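Local coordinates for transketolase (Campylobacter jejuni, PDB 3L84), which belongs to the transketolase family of thiamine diphosphate-dependent enzymes and is built as a dimer of chains with a pyrimidine-binding domain, at residues R341-E346 with V477-A482. Residues are numbered along the deposited sequence; the frame is centred on the assembly and turned at random.
Sequences RDSNGE and VENVKA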
loop_
_atom_site.group_PDB
_atom_site.type_symbol
_atom_site.label_atom_id
_atom_site.label_comp_id
_atom_site.label_asym_id
_atom_site.label_seq_id
_atom_site.Cartn_x
_atom_site.Cartn_y
_atom_site.Cartn_z
ATOM N N ARG A 341 -13.897 15.999 10.459
ATOM C CA ARG A 341 -13.348 16.433 9.170
ATOM C C ARG A 341 -13.532 17.953 9.003
ATOM O O ARG A 341 -12.697 18.611 8.376
ATOM C CB ARG A 341 -13.958 15.690 7.975
ATOM C CG ARG A 341 -15.432 15.879 7.735
ATOM C CD ARG A 341 -15.836 15.191 6.465
ATOM N NE ARG A 341 -17.289 15.151 6.280
ATOM C CZ ARG A 341 -17.916 14.936 5.127
ATOM N NH1 ARG A 341 -17.271 14.878 3.976
ATOM N NH2 ARG A 341 -19.249 14.835 5.137
ATOM N N ASP A 342 -14.639 18.498 9.496
ATOM C CA ASP A 342 -14.972 19.903 9.366
ATOM C C ASP A 342 -14.182 20.774 10.323
ATOM O O ASP A 342 -13.653 21.816 9.907
ATOM C CB ASP A 342 -16.480 20.115 9.560
ATOM C CG ASP A 342 -17.306 19.527 8.455
ATOM O OD1 ASP A 342 -16.845 19.464 7.304
ATOM O OD2 ASP A 342 -18.472 19.151 8.713
ATOM N N SER A 343 -14.060 20.401 11.603
ATOM C CA SER A 343 -13.156 21.131 12.475
ATOM C C SER A 343 -11.755 21.103 11.894
ATOM O O SER A 343 -11.059 22.120 11.878
ATOM C CB SER A 343 -13.164 20.592 13.904
ATOM O OG SER A 343 -12.887 19.201 13.952
ATOM N N ASN A 344 -11.329 19.954 11.394
ATOM C CA ASN A 344 -9.964 19.858 10.874
ATOM C C ASN A 344 -9.761 20.752 9.675
ATOM O O ASN A 344 -8.701 21.397 9.573
ATOM C CB ASN A 344 -9.601 18.402 10.603
ATOM C CG ASN A 344 -8.142 18.246 10.268
ATOM O OD1 ASN A 344 -7.750 18.148 9.061
ATOM N ND2 ASN A 344 -7.332 18.277 11.268
ATOM N N GLY A 345 -10.724 20.825 8.771
ATOM C CA GLY A 345 -10.592 21.677 7.613
ATOM C C GLY A 345 -10.452 23.134 8.017
ATOM O O GLY A 345 -9.661 23.882 7.420
ATOM N N GLU A 346 -11.207 23.565 9.025
ATOM C CA GLU A 346 -11.045 24.930 9.510
ATOM C C GLU A 346 -9.664 25.183 10.103
ATOM O O GLU A 346 -9.058 26.233 9.874
ATOM C CB GLU A 346 -12.106 25.189 10.563
ATOM C CG GLU A 346 -13.501 25.217 9.978
ATOM C CD GLU A 346 -14.034 26.564 9.825
ATOM O OE1 GLU A 346 -15.066 26.829 10.487
ATOM O OE2 GLU A 346 -13.411 27.362 9.076
ATOM N N VAL A 477 -12.271 20.785 19.857
ATOM C CA VAL A 477 -11.300 21.220 20.836
ATOM C C VAL A 477 -10.135 20.205 20.883
ATOM O O VAL A 477 -8.949 20.576 20.848
ATOM C CB VAL A 477 -11.935 21.410 22.203
ATOM C CG1 VAL A 477 -10.910 21.637 23.295
ATOM C CG2 VAL A 477 -12.954 22.581 22.146
ATOM N N GLU A 478 -10.459 18.918 20.956
ATOM C CA GLU A 478 -9.412 17.913 20.899
ATOM C C GLU A 478 -8.615 18.024 19.589
ATOM O O GLU A 478 -7.414 17.792 19.567
ATOM C CB GLU A 478 -9.959 16.487 21.068
ATOM C CG GLU A 478 -10.511 16.123 22.436
ATOM C CD GLU A 478 -10.655 14.645 22.664
ATOM O OE1 GLU A 478 -10.574 13.835 21.703
ATOM O OE2 GLU A 478 -10.885 14.268 23.841
ATOM N N ASN A 479 -9.296 18.325 18.492
ATOM C CA ASN A 479 -8.637 18.443 17.200
ATOM C C ASN A 479 -7.582 19.558 17.184
ATOM O O ASN A 479 -6.492 19.405 16.633
ATOM C CB ASN A 479 -9.713 18.626 16.113
ATOM C CG ASN A 479 -9.254 18.455 14.683
ATOM O OD1 ASN A 479 -8.036 18.200 14.338
ATOM N ND2 ASN A 479 -10.200 18.525 13.820
ATOM N N VAL A 480 -7.910 20.696 17.820
ATOM C CA VAL A 480 -6.987 21.815 17.965
ATOM C C VAL A 480 -5.806 21.399 18.852
ATOM O O VAL A 480 -4.636 21.658 18.492
ATOM C CB VAL A 480 -7.687 23.058 18.572
ATOM C CG1 VAL A 480 -6.652 24.043 19.101
ATOM C CG2 VAL A 480 -8.603 23.636 17.547
ATOM N N LYS A 481 -6.077 20.809 20.019
ATOM C CA LYS A 481 -4.999 20.427 20.928
ATOM C C LYS A 481 -4.056 19.415 20.254
ATOM O O LYS A 481 -2.835 19.466 20.465
ATOM C CB LYS A 481 -5.575 19.885 22.239
ATOM C CG LYS A 481 -6.261 20.945 23.069
ATOM C CD LYS A 481 -7.030 20.321 24.223
ATOM C CE LYS A 481 -7.700 21.319 25.151
ATOM N NZ LYS A 481 -8.584 20.552 26.115
ATOM N N ALA A 482 -4.623 18.539 19.421
ATOM C CA ALA A 482 -3.827 17.563 18.689
ATOM C C ALA A 482 -2.875 18.276 17.730
ATOM O O ALA A 482 -1.712 17.908 17.640
ATOM C CB ALA A 482 -4.723 16.611 17.894
#
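N479 reaches out from helix 476-488 and directs the two ends of its amide at S343 and N344, consecutive residues of helix 340-354, so that one flat group serves two neighbours. Its ND2 donates to S343 OG at 2.8 Å, the hydroxyl lying in the amide plane. The other end of the same amide accepts: N344 ND2 meets N479 OD1 at 3.2 Å, almost straight (165° at the hydrogen) and on a carbonyl lone pair. This second bond lies close to both amide planes, which goes with the two amides being nearly coplanar, only 5° apart, although the side chains cross at about a right angle. Asparagine suits position 479, having a donor and an acceptor on a flat amide with a short stem, while N344 supplies an N-H donor. The two helices belong to the pyrimidine-binding domain, an alpha/beta unit of the thiamine diphosphate-binding type with a parallel sheet; N344 also rests on I438 and N479 on F495, residues of two adjacent strands, so the polar join sits over the sheet. With its CG anti to the backbone N (chi1 -167°), N479 extends toward the facing helix, and OD1 nearly eclipses CA, a turn of the amide that carries ND2 to the serine. S343 OG lies between its own N and carbonyl carbon, and it is also bonded to T340 O, one turn back, which ties the hydroxyl to the start of its helix. A small serine suits this buried spot, where the helices come within 6.6 Å between N344 CA and N479 CA.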